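Local structure of EDD domain protein, DegV family (Ruminococcus gnavus, 3JR7) at residues A[263-266]-A[267-271]; A[86-89]-A[90-93]; A[31-34]-A[35-38]. The protein is of unknown function but probably binds lipids, possibly fatty acids. All blocks are in the same frame, centred on the assembly; numbering follows the deposited sequence.

From the N terminus the chain leaves strand 22-27 and enters helix 34-39 through contact 3, where T33, at the end of the loop, caps the first helical turn. Contact 2 follows in helix 85-92, whose inner side packs on strands 22-27 and 98-103, and contact 1 comes last, at the end of helix 257-270. The three are local and in series, so none nests in or crosses another. Contacts 1 and 2 lie on opposite sides of the chain's centre, their centres about 40 Å apart, each beside one of the two mixed sheets. Contact 3 sits nearer the middle; its loop starts from the sheet of contact 2 and touches strand 275-280, which follows the helix of contact 1.

Contact 1 (A[263-266]-A[267-271]); sequences VQRL and LKERF
L266 touches both E269 and R270, one turn further along the helix, through its backbone carbonyl and its side chain. R270 NH2 donates to L266 O at 2.9 Å, tilted from the carbonyl plane, and the straight run of R270 from CG to NE lies alongside the leucine. L266 CD2 meets E269 OE1 at 3.6 Å, so the carboxylate rests against a methyl group as well as between two arginines. Its OE2 forms a salt bridge with R265 NH1 at 3.2 Å; the bond is weak and bent (128° at the hydrogen), the guanidinium and carboxylate planes stand 75° apart, and a water joins the same two atoms. Its OE1 reaches R270 NH2 in a second weak bridge. Both arginines have a further acid, E262 for R265 and D235 for R270. Round the helix L267 turns inward: with CG anti to its carbonyl carbon (chi1 -69°), it lies beside V263 and points the same way, CD1 3.6 Å from V263 CG1. L267 N also donates to V263 O at 3.0 Å. In the beta-alpha-beta unit of strand 248-253, helix 257-270 and strand 275-280, V263 and L267 pack on strand 294-297, while L266 and R270 lean on A234 of helix 226-240.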
ATOM      1  N   VAL A 263      16.520  -2.127  -8.202  1.00 25.04           N
ATOM      2  CA  VAL A 263      16.231  -1.121  -7.181  1.00 24.51           C
ATOM      3  C   VAL A 263      16.739  -1.573  -5.836  1.00 23.69           C
ATOM      4  O   VAL A 263      17.358  -0.794  -5.127  1.00 22.89           O
ATOM      5  CB  VAL A 263      14.715  -0.772  -7.150  1.00 25.72           C
ATOM      6  CG1 VAL A 263      14.356   0.077  -5.938  1.00 25.44           C
ATOM      7  CG2 VAL A 263      14.367  -0.094  -8.458  1.00 24.71           C
ATOM      8  N   GLN A 264      16.535  -2.849  -5.512  1.00 23.43           N
ATOM      9  CA  GLN A 264      16.961  -3.366  -4.247  1.00 23.28           C
ATOM     10  C   GLN A 264      18.498  -3.208  -4.132  1.00 24.47           C
ATOM     11  O   GLN A 264      19.038  -2.783  -3.069  1.00 23.56           O
ATOM     12  CB  GLN A 264      16.484  -4.811  -4.109  1.00 23.36           C
ATOM     13  CG  GLN A 264      16.734  -5.494  -2.770  1.00 23.08           C
ATOM     14  CD  GLN A 264      16.269  -6.907  -2.786  1.00 26.73           C
ATOM     15  OE1 GLN A 264      16.594  -7.653  -3.719  1.00 27.67           O
ATOM     16  NE2 GLN A 264      15.427  -7.286  -1.799  1.00 29.33           N
ATOM     17  N   ARG A 265      19.184  -3.501  -5.243  1.00 24.73           N
ATOM     18  CA  ARG A 265      20.643  -3.440  -5.298  1.00 25.43           C
ATOM     19  C   ARG A 265      21.135  -2.007  -5.115  1.00 24.47           C
ATOM     20  O   ARG A 265      22.032  -1.753  -4.305  1.00 24.77           O
ATOM     21  CB  ARG A 265      21.137  -4.033  -6.642  1.00 26.47           C
ATOM     22  CG  ARG A 265      22.657  -4.059  -6.799  1.00 31.07           C
ATOM     23  CD  ARG A 265      23.131  -4.540  -8.173  1.00 33.56           C
ATOM     24  NE  ARG A 265      22.996  -3.450  -9.144  1.00 36.65           N
ATOM     25  CZ  ARG A 265      23.775  -2.374  -9.173  1.00 39.75           C
ATOM     26  NH1 ARG A 265      24.778  -2.249  -8.320  1.00 40.74           N
ATOM     27  NH2 ARG A 265      23.561  -1.419 -10.078  1.00 41.07           N
ATOM     28  N   LEU A 266      20.525  -1.055  -5.828  1.00 23.83           N
ATOM     29  CA  LEU A 266      20.879   0.352  -5.675  1.00 23.48           C
ATOM     30  C   LEU A 266      20.671   0.845  -4.249  1.00 23.30           C
ATOM     31  O   LEU A 266      21.444   1.625  -3.746  1.00 21.61           O
ATOM     32  CB  LEU A 266      20.043   1.252  -6.615  1.00 22.57           C
ATOM     33  CG  LEU A 266      20.271   1.076  -8.124  1.00 24.35           C
ATOM     34  CD1 LEU A 266      19.124   1.748  -8.938  1.00 23.66           C
ATOM     35  CD2 LEU A 266      21.618   1.649  -8.484  1.00 26.82           C
ATOM     36  N   LEU A 267      19.583   0.436  -3.620  1.00 22.88           N
ATOM     37  CA  LEU A 267      19.288   0.892  -2.262  1.00 23.59           C
ATOM     38  C   LEU A 267      20.304   0.351  -1.289  1.00 24.16           C
ATOM     39  O   LEU A 267      20.736   1.050  -0.393  1.00 23.07           O
ATOM     40  CB  LEU A 267      17.866   0.483  -1.844  1.00 21.91           C
ATOM     41  CG  LEU A 267      16.799   1.246  -2.612  1.00 21.20           C
ATOM     42  CD1 LEU A 267      15.441   0.522  -2.560  1.00 22.32           C
ATOM     43  CD2 LEU A 267      16.658   2.737  -2.162  1.00 18.92           C
ATOM     44  N   LYS A 268      20.665  -0.904  -1.477  1.00 26.08           N
ATOM     45  CA  LYS A 268      21.657  -1.550  -0.622  1.00 27.83           C
ATOM     46  C   LYS A 268      23.046  -0.917  -0.704  1.00 27.60           C
ATOM     47  O   LYS A 268      23.805  -0.968   0.246  1.00 26.99           O
ATOM     48  CB  LYS A 268      21.762  -3.003  -0.999  1.00 28.79           C
ATOM     49  CG  LYS A 268      22.618  -3.815  -0.079  1.00 33.47           C
ATOM     50  CD  LYS A 268      22.376  -5.313  -0.315  1.00 38.50           C
ATOM     51  CE  LYS A 268      22.672  -6.132   0.924  1.00 42.75           C
ATOM     52  NZ  LYS A 268      24.104  -6.323   1.129  1.00 43.74           N
ATOM     53  N   GLU A 269      23.368  -0.317  -1.836  1.00 27.80           N
ATOM     54  CA  GLU A 269      24.585   0.433  -1.960  1.00 27.88           C
ATOM     55  C   GLU A 269      24.574   1.719  -1.109  1.00 28.12           C
ATOM     56  O   GLU A 269      25.651   2.261  -0.785  1.00 28.10           O
ATOM     57  CB  GLU A 269      24.830   0.837  -3.420  1.00 28.27           C
ATOM     58  CG  GLU A 269      25.043  -0.256  -4.424  1.00 29.06           C
ATOM     59  CD  GLU A 269      25.273   0.295  -5.835  1.00 31.45           C
ATOM     60  OE1 GLU A 269      24.479   1.148  -6.353  1.00 29.02           O
ATOM     61  OE2 GLU A 269      26.272  -0.131  -6.429  1.00 33.92           O
ATOM     62  N   ARG A 270      23.386   2.238  -0.829  1.00 27.77           N
ATOM     63  CA  ARG A 270      23.206   3.517  -0.180  1.00 28.11           C
ATOM     64  C   ARG A 270      22.951   3.463   1.334  1.00 28.34           C
ATOM     65  O   ARG A 270      23.271   4.389   2.001  1.00 27.61           O
ATOM     66  CB  ARG A 270      22.125   4.338  -0.887  1.00 27.68           C
ATOM     67  CG  ARG A 270      22.443   4.626  -2.323  1.00 29.69           C
ATOM     68  CD  ARG A 270      21.283   4.991  -3.150  1.00 34.77           C
ATOM     69  NE  ARG A 270      21.762   5.652  -4.332  1.00 27.75           N
ATOM     70  CZ  ARG A 270      22.493   5.069  -5.257  1.00 26.92           C
ATOM     71  NH1 ARG A 270      22.914   5.763  -6.260  1.00 29.56           N
ATOM     72  NH2 ARG A 270      22.798   3.797  -5.164  1.00 25.82           N
ATOM     73  N   PHE A 271      22.375   2.386   1.842  1.00 28.25           N
ATOM     74  CA  PHE A 271      22.132   2.234   3.291  1.00 28.19           C
ATOM     75  C   PHE A 271      21.803   0.795   3.649  1.00 28.46           C
ATOM     76  O   PHE A 271      21.336   0.011   2.819  1.00 28.34           O
ATOM     77  CB  PHE A 271      21.007   3.155   3.802  1.00 27.66           C
ATOM     78  CG  PHE A 271      19.689   3.019   3.048  1.00 26.57           C
ATOM     79  CD1 PHE A 271      18.715   2.105   3.467  1.00 25.86           C
ATOM     80  CD2 PHE A 271      19.435   3.810   1.951  1.00 25.32           C
ATOM     81  CE1 PHE A 271      17.488   1.987   2.803  1.00 24.38           C
ATOM     82  CE2 PHE A 271      18.222   3.720   1.265  1.00 25.91           C
ATOM     83  CZ  PHE A 271      17.255   2.786   1.670  1.00 25.28           C
TER
HETATM   84  O   HOH W   1      27.032  -0.151  -9.071  1.00 37.90           O

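Contact 2 (A[86-89]-A[90-93]); sequences ERYM and ESYH
E86 O and R87 O accept from E90 N and S91 N in regular i to i+4 helical bonds, and the last turn closes with H93 N on M89 O at 3.2 Å. Y88 O carries more: Y92 N donates to it at 3.1 Å and S91 OG at 2.7 Å. The serine hydroxyl lies in the carbonyl plane on a lone pair, its OG placed between its own backbone N and carbonyl carbon (chi1 76°), which turns it back to the preceding turn and satisfies it within the helix. The ring of Y92 folds back over the same carbonyl, so that Y88 O sits 3.0 Å above one ring face, offset toward the rim. The far end of that ring then crosses the base of Y88 at a slant, Y92 CZ lying 3.8 Å from Y88 CB. Both phenol hydroxyls find partners on helix 111-126, Y88 OH with S111 OG and Y92 OH with A115 O. E90 stretches back along the helix, its CG 3.3 Å from E86 O. R87 leaves the helix by a bent chain, its NH1 bonding A46 O; a sodium ion is modelled about 3 Å from the nearest atom of its side chain. Y88, S91 and Y92 rest on strand 22-27, and the two tyrosines also on strand 98-103: a helix packed on parallel strands of a mixed sheet, as in alpha/beta folds.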
ATOM      1  N   GLU A  86     -20.076  -1.937   5.598  1.00 26.68           N
ATOM      2  CA  GLU A  86     -20.684  -3.158   6.078  1.00 27.59           C
ATOM      3  C   GLU A  86     -19.712  -4.305   5.981  1.00 26.69           C
ATOM      4  O   GLU A  86     -19.678  -5.144   6.867  1.00 25.72           O
ATOM      5  CB  GLU A  86     -21.959  -3.472   5.292  1.00 29.17           C
ATOM      6  CG  GLU A  86     -23.085  -2.456   5.608  1.00 33.30           C
ATOM      7  CD  GLU A  86     -22.888  -1.059   4.947  1.00 37.80           C
ATOM      8  OE1 GLU A  86     -22.190  -0.959   3.896  1.00 34.87           O
ATOM      9  OE2 GLU A  86     -23.496  -0.074   5.469  1.00 41.75           O
ATOM     10  N   ARG A  87     -18.919  -4.339   4.908  1.00 25.95           N
ATOM     11  CA  ARG A  87     -17.892  -5.341   4.807  1.00 26.10           C
ATOM     12  C   ARG A  87     -16.847  -5.195   5.915  1.00 24.14           C
ATOM     13  O   ARG A  87     -16.338  -6.186   6.417  1.00 23.47           O
ATOM     14  CB  ARG A  87     -17.169  -5.276   3.477  1.00 27.63           C
ATOM     15  CG  ARG A  87     -16.878  -6.647   2.901  1.00 34.92           C
ATOM     16  CD  ARG A  87     -17.827  -6.940   1.708  1.00 42.04           C
ATOM     17  NE  ARG A  87     -17.956  -5.693   0.947  1.00 47.01           N
ATOM     18  CZ  ARG A  87     -16.954  -5.080   0.288  1.00 46.14           C
ATOM     19  NH1 ARG A  87     -15.712  -5.630   0.226  1.00 45.39           N
ATOM     20  NH2 ARG A  87     -17.218  -3.909  -0.314  1.00 42.03           N
ATOM     21  N   TYR A  88     -16.473  -3.966   6.248  1.00 23.29           N
ATOM     22  CA  TYR A  88     -15.493  -3.780   7.313  1.00 23.10           C
ATOM     23  C   TYR A  88     -16.084  -4.244   8.637  1.00 23.33           C
ATOM     24  O   TYR A  88     -15.441  -4.972   9.413  1.00 21.87           O
ATOM     25  CB  TYR A  88     -15.053  -2.335   7.386  1.00 23.48           C
ATOM     26  CG  TYR A  88     -13.909  -1.966   6.467  1.00 22.55           C
ATOM     27  CD1 TYR A  88     -12.620  -2.460   6.703  1.00 23.12           C
ATOM     28  CD2 TYR A  88     -14.081  -1.021   5.439  1.00 21.66           C
ATOM     29  CE1 TYR A  88     -11.587  -2.110   5.918  1.00 21.52           C
ATOM     30  CE2 TYR A  88     -13.004  -0.615   4.664  1.00 20.85           C
ATOM     31  CZ  TYR A  88     -11.772  -1.191   4.914  1.00 22.06           C
ATOM     32  OH  TYR A  88     -10.694  -0.822   4.176  1.00 23.22           O
HETATM   33  N   MSE A  89     -17.337  -3.839   8.881  1.00 24.15           N
HETATM   34  CA  MSE A  89     -18.016  -4.271  10.115  1.00 25.31           C
HETATM   35  C   MSE A  89     -18.003  -5.775  10.288  1.00 25.30           C
HETATM   36  O   MSE A  89     -17.682  -6.286  11.362  1.00 24.47           O
HETATM   37  CB  MSE A  89     -19.459  -3.757  10.183  1.00 25.70           C
HETATM   38  CG  MSE A  89     -20.120  -4.088  11.532  1.00 29.68           C
HETATM   39 SE   MSE A  89     -22.056  -3.861  11.489  1.00 38.70          SE
HETATM   40  CE  MSE A  89     -22.468  -5.637  10.755  1.00 37.13           C
ATOM     41  N   GLU A  90     -18.351  -6.489   9.240  1.00 26.48           N
ATOM     42  CA  GLU A  90     -18.382  -7.942   9.304  1.00 27.24           C
ATOM     43  C   GLU A  90     -16.994  -8.532   9.594  1.00 26.18           C
ATOM     44  O   GLU A  90     -16.880  -9.523  10.314  1.00 25.76           O
ATOM     45  CB  GLU A  90     -18.961  -8.521   8.000  1.00 28.91           C
ATOM     46  CG  GLU A  90     -20.451  -8.169   7.798  1.00 34.09           C
ATOM     47  CD  GLU A  90     -20.979  -8.375   6.357  1.00 41.01           C
ATOM     48  OE1 GLU A  90     -20.256  -8.974   5.521  1.00 44.38           O
ATOM     49  OE2 GLU A  90     -22.128  -7.924   6.073  1.00 45.28           O
ATOM     50  N   SER A  91     -15.936  -7.919   9.067  1.00 25.59           N
ATOM     51  CA  SER A  91     -14.574  -8.391   9.345  1.00 24.82           C
ATOM     52  C   SER A  91     -14.163  -8.151  10.799  1.00 23.97           C
ATOM     53  O   SER A  91     -13.289  -8.836  11.321  1.00 23.43           O
ATOM     54  CB  SER A  91     -13.558  -7.750   8.404  1.00 24.75           C
ATOM     55  OG  SER A  91     -13.261  -6.380   8.778  1.00 25.15           O
ATOM     56  N   TYR A  92     -14.768  -7.168  11.446  1.00 24.11           N
ATOM     57  CA  TYR A  92     -14.446  -6.879  12.849  1.00 23.94           C
ATOM     58  C   TYR A  92     -15.117  -7.903  13.772  1.00 25.20           C
ATOM     59  O   TYR A  92     -14.640  -8.222  14.860  1.00 24.31           O
ATOM     60  CB  TYR A  92     -14.888  -5.459  13.237  1.00 23.82           C
ATOM     61  CG  TYR A  92     -14.386  -4.319  12.387  1.00 22.30           C
ATOM     62  CD1 TYR A  92     -13.273  -4.461  11.541  1.00 22.16           C
ATOM     63  CD2 TYR A  92     -15.019  -3.078  12.425  1.00 21.04           C
ATOM     64  CE1 TYR A  92     -12.815  -3.391  10.755  1.00 19.26           C
ATOM     65  CE2 TYR A  92     -14.573  -2.027  11.678  1.00 19.63           C
ATOM     66  CZ  TYR A  92     -13.466  -2.182  10.824  1.00 20.28           C
ATOM     67  OH  TYR A  92     -13.020  -1.104  10.083  1.00 19.49           O
ATOM     68  N   HIS A  93     -16.261  -8.408  13.351  1.00 26.43           N
ATOM     69  CA  HIS A  93     -17.040  -9.329  14.193  1.00 27.05           C
ATOM     70  C   HIS A  93     -16.445 -10.740  14.103  1.00 26.86           C
ATOM     71  O   HIS A  93     -16.622 -11.455  13.093  1.00 26.71           O
ATOM     72  CB  HIS A  93     -18.481  -9.290  13.693  1.00 28.47           C
ATOM     73  CG  HIS A  93     -19.433 -10.143  14.473  1.00 31.92           C
ATOM     74  ND1 HIS A  93     -19.632  -9.990  15.828  1.00 33.63           N
ATOM     75  CD2 HIS A  93     -20.297 -11.100  14.070  1.00 33.32           C
ATOM     76  CE1 HIS A  93     -20.538 -10.856  16.236  1.00 32.95           C
ATOM     77  NE2 HIS A  93     -20.966 -11.528  15.187  1.00 36.45           N
TER

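Contact 3 (A[31-34]-A[35-38]); sequences EFTP and EMKA
T33 and M36, a selenomethionine, meet across the first turn of helix 34-39, where T33 is the N-cap. The threonine hydroxyl lies between its own backbone N and carbonyl carbon (chi1 58°), facing the start of the helix, and M36 N donates to T33 OG1 at 3.3 Å. The place of that oxygen is less sure, because the model sets the methyl end of M36 too near it. The two side chains cross at a slant, though the position of that methyl end is doubtful. Beyond them M36 rests on T144 and L148 of helix 141-155, and T33 on F277 and V279 of strand 275-280. F32 points its side chain toward the helix: its CB lies 3.7 Å from K37 CG, which stands at the edge of the phenyl ring near its plane, and 4.0 Å from M36 CB. The F32 ring is itself stacked with H44. The aliphatic part of K37 runs back along the entering loop, bringing K37 CE to 3.6 Å from F32 O. P34 and E35 lie side by side and point the same way, E35 being bent at chi2 (90°) so that its carboxylate swings back toward the proline ring. The backbone closes the turn with two bonds, K37 N to T33 O at 2.9 Å and A38 N to P34 O at 2.8 Å. A water links the threonine hydroxyl and the glutamate: it lies 2.7 Å from T33 OG1, subject to the same doubt about that oxygen, and donates to E35 OE1 at 2.8 Å.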
ATOM      1  N   GLU A  31      -0.331  -5.484  -0.201  1.00 22.27           N
ATOM      2  CA  GLU A  31       0.046  -6.847  -0.591  1.00 23.64           C
ATOM      3  C   GLU A  31       0.372  -7.703   0.623  1.00 23.94           C
ATOM      4  O   GLU A  31       0.848  -7.182   1.587  1.00 23.70           O
ATOM      5  CB  GLU A  31       1.280  -6.840  -1.533  1.00 23.78           C
ATOM      6  CG  GLU A  31       1.093  -6.257  -2.911  1.00 23.68           C
ATOM      7  CD  GLU A  31       0.966  -4.749  -2.948  1.00 23.76           C
ATOM      8  OE1 GLU A  31       1.389  -4.060  -1.969  1.00 23.55           O
ATOM      9  OE2 GLU A  31       0.459  -4.256  -3.980  1.00 24.60           O
ATOM     10  N   PHE A  32       0.104  -9.014   0.583  1.00 25.22           N
ATOM     11  CA  PHE A  32       0.621  -9.965   1.599  1.00 25.79           C
ATOM     12  C   PHE A  32       1.756 -10.777   1.030  1.00 27.08           C
ATOM     13  O   PHE A  32       1.647 -11.259  -0.089  1.00 25.58           O
ATOM     14  CB  PHE A  32      -0.435 -10.979   2.077  1.00 25.75           C
ATOM     15  CG  PHE A  32      -1.553 -10.385   2.913  1.00 25.63           C
ATOM     16  CD1 PHE A  32      -1.515  -9.066   3.371  1.00 25.84           C
ATOM     17  CD2 PHE A  32      -2.651 -11.167   3.231  1.00 25.58           C
ATOM     18  CE1 PHE A  32      -2.568  -8.552   4.117  1.00 27.97           C
ATOM     19  CE2 PHE A  32      -3.667 -10.683   3.975  1.00 26.62           C
ATOM     20  CZ  PHE A  32      -3.642  -9.345   4.421  1.00 28.02           C
ATOM     21  N   THR A  33       2.815 -10.965   1.803  1.00 29.36           N
ATOM     22  CA  THR A  33       3.851 -11.912   1.457  1.00 31.31           C
ATOM     23  C   THR A  33       3.337 -13.336   1.690  1.00 33.15           C
ATOM     24  O   THR A  33       2.324 -13.525   2.358  1.00 32.04           O
ATOM     25  CB  THR A  33       5.100 -11.724   2.312  1.00 31.46           C
ATOM     26  OG1 THR A  33       4.758 -11.863   3.704  1.00 32.38           O
ATOM     27  CG2 THR A  33       5.725 -10.377   2.050  1.00 31.61           C
ATOM     28  N   PRO A  34       4.043 -14.350   1.139  1.00 35.79           N
ATOM     29  CA  PRO A  34       3.657 -15.754   1.393  1.00 36.52           C
ATOM     30  C   PRO A  34       3.531 -16.048   2.881  1.00 36.42           C
ATOM     31  O   PRO A  34       2.580 -16.679   3.333  1.00 36.56           O
ATOM     32  CB  PRO A  34       4.833 -16.556   0.808  1.00 37.55           C
ATOM     33  CG  PRO A  34       5.401 -15.680  -0.276  1.00 37.56           C
ATOM     34  CD  PRO A  34       5.194 -14.241   0.217  1.00 36.41           C
ATOM     35  N   GLU A  35       4.474 -15.544   3.641  1.00 36.56           N
ATOM     36  CA  GLU A  35       4.534 -15.831   5.046  1.00 37.46           C
ATOM     37  C   GLU A  35       3.325 -15.205   5.764  1.00 37.10           C
ATOM     38  O   GLU A  35       2.786 -15.787   6.709  1.00 35.86           O
ATOM     39  CB  GLU A  35       5.867 -15.349   5.620  1.00 38.49           C
ATOM     40  CG  GLU A  35       7.080 -15.724   4.734  1.00 42.16           C
ATOM     41  CD  GLU A  35       7.402 -14.643   3.679  1.00 46.77           C
ATOM     42  OE1 GLU A  35       7.878 -13.566   4.075  1.00 51.41           O
ATOM     43  OE2 GLU A  35       7.170 -14.848   2.470  1.00 48.83           O
HETATM   44  N   MSE A  36       2.868 -14.049   5.268  1.00 35.74           N
HETATM   45  CA  MSE A  36       1.716 -13.400   5.850  1.00 35.05           C
HETATM   46  C   MSE A  36       0.452 -14.167   5.473  1.00 36.29           C
HETATM   47  O   MSE A  36      -0.447 -14.308   6.288  1.00 35.07           O
HETATM   48  CB  MSE A  36       1.620 -11.946   5.402  1.00 33.49           C
HETATM   49  CG  MSE A  36       2.766 -11.097   5.957  1.00 30.23           C
HETATM   50 SE   MSE A  36       2.758  -9.369   5.075  1.00 27.48          SE
HETATM   51  CE  MSE A  36       4.611  -9.206   4.459  1.00 41.64           C
ATOM     52  N   LYS A  37       0.377 -14.648   4.247  1.00 38.00           N
ATOM     53  CA  LYS A  37      -0.716 -15.556   3.891  1.00 40.89           C
ATOM     54  C   LYS A  37      -0.710 -16.844   4.735  1.00 41.84           C
ATOM     55  O   LYS A  37      -1.746 -17.276   5.175  1.00 44.26           O
ATOM     56  CB  LYS A  37      -0.690 -15.860   2.409  1.00 41.45           C
ATOM     57  CG  LYS A  37      -0.901 -14.635   1.581  1.00 43.18           C
ATOM     58  CD  LYS A  37      -1.243 -14.976   0.134  1.00 45.67           C
ATOM     59  CE  LYS A  37      -0.505 -14.056  -0.835  1.00 46.60           C
ATOM     60  NZ  LYS A  37      -0.810 -14.370  -2.255  1.00 47.01           N
ATOM     61  N   ALA A  38       0.463 -17.403   5.009  1.00 43.17           N
ATOM     62  CA  ALA A  38       0.611 -18.621   5.798  1.00 43.87           C
ATOM     63  C   ALA A  38       0.316 -18.396   7.292  1.00 44.76           C
ATOM     64  O   ALA A  38      -0.018 -19.327   8.019  1.00 44.50           O
ATOM     65  CB  ALA A  38       2.032 -19.189   5.630  1.00 44.41           C
TER
HETATM   66  O   HOH W   2       6.738 -11.468   5.539  1.00 42.61           O